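Local coordinates for type IV secretion system protein VirB11 (Brucella suis, PDB 2GZA), which hydrolyses ATP as a hexameric ATPase of the Brucella type IV secretion system, a virulence machinery thought to help establish the replication niche in the host, at residues C[77-91]-C[95-109]. Numbering follows the deposited sequence.
Sequences TARFVDQDISDSRPV and ILPMGERIQIVRPPA. With SO4 (sulfate ion), chain D.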
loop_
_atom_site.group_PDB
_atom_site.type_symbol
_atom_site.label_atom_id
_atom_site.label_comp_id
_atom_site.label_asym_id
_atom_site.label_seq_id
_atom_site.Cartn_x
_atom_site.Cartn_y
_atom_site.Cartn_z
ATOM N N THR C 77 -32.470 -16.321 29.259
ATOM C CA THR C 77 -31.588 -15.166 29.152
ATOM C C THR C 77 -31.518 -14.678 27.709
ATOM O O THR C 77 -31.489 -13.470 27.462
ATOM C CB THR C 77 -30.173 -15.456 29.696
ATOM O OG1 THR C 77 -29.542 -16.465 28.901
ATOM C CG2 THR C 77 -30.233 -15.919 31.138
ATOM N N ALA C 78 -31.517 -15.624 26.767
ATOM C CA ALA C 78 -31.548 -15.322 25.335
ATOM C C ALA C 78 -32.772 -14.484 24.991
ATOM O O ALA C 78 -32.653 -13.413 24.396
ATOM C CB ALA C 78 -31.537 -16.614 24.515
ATOM N N ARG C 79 -33.941 -14.981 25.391
ATOM C CA ARG C 79 -35.228 -14.303 25.193
ATOM C C ARG C 79 -35.272 -12.901 25.785
ATOM O O ARG C 79 -35.971 -12.034 25.271
ATOM C CB ARG C 79 -36.353 -15.079 25.873
ATOM C CG ARG C 79 -36.680 -16.437 25.304
ATOM C CD ARG C 79 -37.703 -17.091 26.209
ATOM N NE ARG C 79 -37.697 -18.548 26.132
ATOM C CZ ARG C 79 -38.034 -19.352 27.136
ATOM N NH1 ARG C 79 -38.391 -18.851 28.315
ATOM N NH2 ARG C 79 -37.999 -20.665 26.970
ATOM N N PHE C 80 -34.556 -12.705 26.887
ATOM C CA PHE C 80 -34.538 -11.430 27.600
ATOM C C PHE C 80 -33.826 -10.354 26.783
ATOM O O PHE C 80 -34.116 -9.161 26.919
ATOM C CB PHE C 80 -33.900 -11.623 28.979
ATOM C CG PHE C 80 -34.059 -10.450 29.904
ATOM C CD1 PHE C 80 -35.318 -10.041 30.337
ATOM C CD2 PHE C 80 -32.945 -9.767 30.367
ATOM C CE1 PHE C 80 -35.464 -8.956 31.196
ATOM C CE2 PHE C 80 -33.078 -8.684 31.226
ATOM C CZ PHE C 80 -34.342 -8.279 31.645
ATOM N N VAL C 81 -32.913 -10.802 25.923
ATOM C CA VAL C 81 -32.208 -9.951 24.977
ATOM C C VAL C 81 -32.862 -10.098 23.605
ATOM O O VAL C 81 -32.539 -9.373 22.684
ATOM C CB VAL C 81 -30.721 -10.369 24.872
ATOM C CG1 VAL C 81 -29.906 -9.343 24.078
ATOM C CG2 VAL C 81 -30.120 -10.554 26.262
ATOM N N ASP C 82 -33.813 -11.026 23.496
ATOM C CA ASP C 82 -34.393 -11.445 22.212
ATOM C C ASP C 82 -33.312 -12.009 21.285
ATOM O O ASP C 82 -32.968 -11.420 20.257
ATOM C CB ASP C 82 -35.193 -10.324 21.532
ATOM C CG ASP C 82 -36.156 -10.851 20.473
ATOM O OD1 ASP C 82 -35.838 -11.852 19.790
ATOM O OD2 ASP C 82 -37.244 -10.257 20.324
ATOM N N GLN C 83 -32.776 -13.152 21.688
ATOM C CA GLN C 83 -31.787 -13.885 20.915
ATOM C C GLN C 83 -32.066 -15.371 21.050
ATOM O O GLN C 83 -33.053 -15.767 21.664
ATOM C CB GLN C 83 -30.375 -13.562 21.399
ATOM C CG GLN C 83 -29.812 -12.261 20.857
ATOM C CD GLN C 83 -28.317 -12.167 21.030
ATOM O OE1 GLN C 83 -27.553 -12.888 20.376
ATOM N NE2 GLN C 83 -27.885 -11.272 21.910
ATOM N N ASP C 84 -31.197 -16.190 20.470
ATOM C CA ASP C 84 -31.373 -17.633 20.509
ATOM C C ASP C 84 -30.090 -18.350 20.909
ATOM O O ASP C 84 -29.035 -18.152 20.299
ATOM C CB ASP C 84 -31.908 -18.161 19.166
ATOM C CG ASP C 84 -31.071 -17.702 17.973
ATOM O OD1 ASP C 84 -30.838 -16.479 17.832
ATOM O OD2 ASP C 84 -30.649 -18.570 17.170
ATOM N N ILE C 85 -30.209 -19.157 21.952
ATOM C CA ILE C 85 -29.141 -20.055 22.322
ATOM C C ILE C 85 -29.524 -21.468 21.852
ATOM O O ILE C 85 -30.113 -22.268 22.584
ATOM C CB ILE C 85 -28.775 -20.017 23.836
ATOM C CG1 ILE C 85 -27.564 -20.920 24.107
ATOM C CG2 ILE C 85 -29.962 -20.407 24.707
ATOM C CD1 ILE C 85 -26.639 -20.394 25.178
ATOM N N SER C 86 -29.188 -21.702 20.601
ATOM C CA SER C 86 -29.405 -22.951 19.924
ATOM C C SER C 86 -28.074 -23.666 19.858
ATOM O O SER C 86 -27.054 -23.159 20.333
ATOM C CB SER C 86 -29.953 -22.715 18.510
ATOM O OG SER C 86 -29.103 -21.849 17.773
ATOM N N ASP C 87 -28.092 -24.854 19.261
ATOM C CA ASP C 87 -26.918 -25.673 19.052
ATOM C C ASP C 87 -26.102 -25.153 17.845
ATOM O O ASP C 87 -24.974 -25.595 17.619
ATOM C CB ASP C 87 -27.362 -27.147 18.986
ATOM C CG ASP C 87 -26.607 -27.983 17.998
ATOM O OD1 ASP C 87 -27.240 -28.462 17.029
ATOM O OD2 ASP C 87 -25.388 -28.177 18.196
ATOM N N SER C 88 -26.672 -24.182 17.100
ATOM C CA SER C 88 -25.994 -23.483 15.985
ATOM C C SER C 88 -25.605 -22.046 16.387
ATOM O O SER C 88 -24.967 -21.322 15.624
ATOM C CB SER C 88 -26.856 -23.505 14.720
ATOM O OG SER C 88 -28.200 -23.148 15.017
ATOM N N ARG C 89 -26.000 -21.679 17.607
ATOM C CA ARG C 89 -25.583 -20.420 18.241
ATOM C C ARG C 89 -25.392 -20.679 19.743
ATOM O O ARG C 89 -26.254 -20.354 20.557
ATOM C CB ARG C 89 -26.589 -19.303 17.977
ATOM C CG ARG C 89 -26.400 -18.650 16.609
ATOM C CD ARG C 89 -27.414 -17.569 16.308
ATOM N NE ARG C 89 -27.070 -16.861 15.075
ATOM C CZ ARG C 89 -27.888 -16.051 14.410
ATOM N NH1 ARG C 89 -29.125 -15.831 14.841
ATOM N NH2 ARG C 89 -27.466 -15.461 13.302
ATOM N N PRO C 90 -24.248 -21.288 20.103
ATOM C CA PRO C 90 -24.006 -21.776 21.456
ATOM C C PRO C 90 -23.266 -20.834 22.416
ATOM O O PRO C 90 -23.044 -21.202 23.569
ATOM C CB PRO C 90 -23.171 -23.037 21.208
ATOM C CG PRO C 90 -22.634 -22.907 19.777
ATOM C CD PRO C 90 -23.121 -21.616 19.216
ATOM N N VAL C 91 -22.889 -19.647 21.956
ATOM C CA VAL C 91 -22.232 -18.666 22.818
ATOM C C VAL C 91 -23.123 -17.440 22.979
ATOM O O VAL C 91 -23.536 -16.831 21.997
ATOM C CB VAL C 91 -20.825 -18.292 22.298
ATOM C CG1 VAL C 91 -20.227 -17.166 23.118
ATOM C CG2 VAL C 91 -19.921 -19.512 22.334
ATOM N N ILE C 95 -26.746 -8.931 29.573
ATOM C CA ILE C 95 -26.756 -8.120 30.778
ATOM C C ILE C 95 -28.076 -8.380 31.493
ATOM O O ILE C 95 -29.147 -8.090 30.960
ATOM C CB ILE C 95 -26.585 -6.630 30.459
ATOM C CG1 ILE C 95 -25.135 -6.368 30.046
ATOM C CG2 ILE C 95 -26.986 -5.772 31.664
ATOM C CD1 ILE C 95 -24.900 -5.038 29.331
ATOM N N LEU C 96 -27.992 -8.968 32.685
ATOM C CA LEU C 96 -29.177 -9.367 33.445
ATOM C C LEU C 96 -29.879 -8.175 34.132
ATOM O O LEU C 96 -29.300 -7.093 34.255
ATOM C CB LEU C 96 -28.809 -10.444 34.475
ATOM C CG LEU C 96 -28.406 -11.856 34.020
ATOM C CD1 LEU C 96 -27.899 -12.688 35.187
ATOM C CD2 LEU C 96 -29.529 -12.590 33.311
ATOM N N PRO C 97 -31.135 -8.379 34.578
ATOM C CA PRO C 97 -31.998 -7.339 35.173
ATOM C C PRO C 97 -31.365 -6.520 36.291
ATOM O O PRO C 97 -31.609 -5.315 36.369
ATOM C CB PRO C 97 -33.171 -8.151 35.749
ATOM C CG PRO C 97 -33.218 -9.392 34.944
ATOM C CD PRO C 97 -31.810 -9.694 34.534
ATOM N N MET C 98 -30.582 -7.172 37.146
ATOM C CA MET C 98 -29.915 -6.489 38.256
ATOM C C MET C 98 -28.536 -5.936 37.869
ATOM O O MET C 98 -27.816 -5.426 38.731
ATOM C CB MET C 98 -29.827 -7.390 39.505
ATOM C CG MET C 98 -31.134 -8.091 39.977
ATOM S SD MET C 98 -32.480 -7.081 40.711
ATOM C CE MET C 98 -31.830 -6.608 42.308
ATOM N N GLY C 99 -28.179 -6.044 36.587
ATOM C CA GLY C 99 -26.960 -5.429 36.058
ATOM C C GLY C 99 -25.806 -6.373 35.821
ATOM O O GLY C 99 -24.780 -5.970 35.265
ATOM N N GLU C 100 -25.977 -7.627 36.240
ATOM C CA GLU C 100 -24.938 -8.652 36.105
ATOM C C GLU C 100 -24.637 -8.953 34.638
ATOM O O GLU C 100 -25.564 -9.071 33.844
ATOM C CB GLU C 100 -25.380 -9.962 36.785
ATOM C CG GLU C 100 -25.792 -9.862 38.264
ATOM C CD GLU C 100 -27.303 -9.983 38.501
ATOM O OE1 GLU C 100 -27.699 -10.209 39.665
ATOM O OE2 GLU C 100 -28.101 -9.860 37.548
ATOM N N ARG C 101 -23.357 -9.064 34.277
ATOM C CA ARG C 101 -22.992 -9.571 32.954
ATOM C C ARG C 101 -22.917 -11.088 33.022
ATOM O O ARG C 101 -22.349 -11.647 33.957
ATOM C CB ARG C 101 -21.682 -8.972 32.448
ATOM C CG ARG C 101 -21.851 -7.596 31.802
ATOM C CD ARG C 101 -20.514 -6.970 31.410
ATOM N NE ARG C 101 -19.575 -6.962 32.531
ATOM C CZ ARG C 101 -18.460 -6.242 32.592
ATOM N NH1 ARG C 101 -18.117 -5.434 31.597
ATOM N NH2 ARG C 101 -17.686 -6.327 33.666
ATOM N N ILE C 102 -23.521 -11.746 32.041
ATOM C CA ILE C 102 -23.567 -13.195 32.016
ATOM C C ILE C 102 -23.085 -13.747 30.673
ATOM O O ILE C 102 -23.554 -13.337 29.610
ATOM C CB ILE C 102 -24.980 -13.734 32.410
ATOM C CG1 ILE C 102 -24.985 -15.262 32.491
ATOM C CG2 ILE C 102 -26.056 -13.211 31.465
ATOM C CD1 ILE C 102 -26.211 -15.848 33.172
ATOM N N GLN C 103 -22.122 -14.656 30.735
ATOM C CA GLN C 103 -21.703 -15.390 29.559
ATOM C C GLN C 103 -22.081 -16.844 29.671
ATOM O O GLN C 103 -21.792 -17.499 30.672
ATOM C CB GLN C 103 -20.221 -15.225 29.277
ATOM C CG GLN C 103 -19.977 -14.382 28.048
ATOM C CD GLN C 103 -19.762 -15.211 26.795
ATOM O OE1 GLN C 103 -19.551 -14.669 25.711
ATOM N NE2 GLN C 103 -19.791 -16.538 26.935
ATOM N N ILE C 104 -22.757 -17.329 28.639
ATOM C CA ILE C 104 -23.194 -18.712 28.586
ATOM C C ILE C 104 -22.683 -19.407 27.331
ATOM O O ILE C 104 -22.857 -18.920 26.209
ATOM C CB ILE C 104 -24.732 -18.856 28.701
ATOM C CG1 ILE C 104 -25.237 -18.205 29.997
ATOM C CG2 ILE C 104 -25.137 -20.335 28.648
ATOM C CD1 ILE C 104 -26.728 -18.318 30.228
ATOM N N VAL C 105 -22.027 -20.542 27.544
ATOM C CA VAL C 105 -21.609 -21.421 26.459
ATOM C C VAL C 105 -22.313 -22.764 26.621
ATOM O O VAL C 105 -22.303 -23.347 27.704
ATOM C CB VAL C 105 -20.084 -21.649 26.446
ATOM C CG1 VAL C 105 -19.645 -22.269 25.116
ATOM C CG2 VAL C 105 -19.347 -20.354 26.701
ATOM N N ARG C 106 -22.933 -23.243 25.544
ATOM C CA ARG C 106 -23.607 -24.541 25.565
ATOM C C ARG C 106 -22.940 -25.601 24.652
ATOM O O ARG C 106 -22.161 -25.247 23.768
ATOM C CB ARG C 106 -25.120 -24.401 25.325
ATOM C CG ARG C 106 -25.530 -24.007 23.932
ATOM C CD ARG C 106 -26.877 -24.609 23.576
ATOM N NE ARG C 106 -26.732 -25.934 22.967
ATOM C CZ ARG C 106 -27.709 -26.826 22.846
ATOM N NH1 ARG C 106 -28.928 -26.559 23.296
ATOM N NH2 ARG C 106 -27.461 -27.998 22.275
ATOM N N PRO C 107 -23.233 -26.898 24.902
ATOM C CA PRO C 107 -22.685 -28.192 24.466
ATOM C C PRO C 107 -22.025 -28.493 23.107
ATOM O O PRO C 107 -21.228 -29.435 23.056
ATOM C CB PRO C 107 -23.843 -29.136 24.693
ATOM C CG PRO C 107 -24.359 -28.659 25.949
ATOM C CD PRO C 107 -24.312 -27.146 25.869
ATOM N N PRO C 108 -22.379 -27.819 22.000
ATOM C CA PRO C 108 -21.346 -28.107 20.989
ATOM C C PRO C 108 -20.046 -27.359 21.315
ATOM O O PRO C 108 -18.964 -27.938 21.216
ATOM C CB PRO C 108 -21.967 -27.641 19.673
ATOM C CG PRO C 108 -23.018 -26.650 20.073
ATOM C CD PRO C 108 -23.475 -26.980 21.486
ATOM N N ALA C 109 -20.158 -26.104 21.745
ATOM C CA ALA C 109 -18.981 -25.280 22.001
ATOM C C ALA C 109 -18.289 -25.540 23.348
ATOM O O ALA C 109 -17.158 -25.109 23.551
ATOM C CB ALA C 109 -19.316 -23.811 21.834
HETATM S S SO4 D . -13.912 -4.672 32.544
HETATM O O1 SO4 D . -14.705 -5.781 33.051
HETATM O O2 SO4 D . -12.642 -5.169 32.043
HETATM O O3 SO4 D . -14.647 -4.062 31.446
HETATM O O4 SO4 D . -13.672 -3.665 33.581
#
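P90 and R106 meet where a β-hairpin, strands 91-95 and 101-105, opens at the edge of the six-stranded antiparallel sheet of the N-terminal domain, a worked example of a sheet covered on one face by a helix and the loop that follows it. R106 N donates to P90 O over 2.8 Å. Next to it, V91 and V105 form a non-hydrogen-bonded pair, bringing V91 CG2 within 3.9 Å of V105 CG1. On this same face Q103, bent at chi2, lays its amide beside V91 CG1.

Packing is tight under the helix and loop. I104 points CG2 at I85 CD1 (3.8 Å), the two side chains crossing at about a right angle, while its CD1 meets T77 OG1 tip to tip, in a rotamer (chi1 64°) that also lets this hydroxyl hydrogen-bond back to G74 O of the same helix. R106, bent at chi2 and chi3, slides its aliphatic CG past I85 CG1. The buried P90 ring sets CG against P108 CG (3.8 Å) and CB against A109 CB. V22 of helix 13-26 packs on T77 and L96, and V117 of strand 116-120 packs on I104.

The solvent side holds exposed D87 and the partly exposed F80 and P97. F80 slants across P97, CZ to CG 3.7 Å, and the carbonyl of I95 lies at the ring edge. R106 turns one guanidinium face to D87, yet no salt bridge forms: D87 OD2 is 4.6 Å from R106 NH2 and well out of the guanidinium plane, so no N-H points at it.

R101 points elsewhere, to a sulfate also held by backbone amides of S186, G187 and K188 of a neighbouring subunit, in the predicted ATP-binding loop; R101 NH2 donates to sulfate O1 over 3.1 Å.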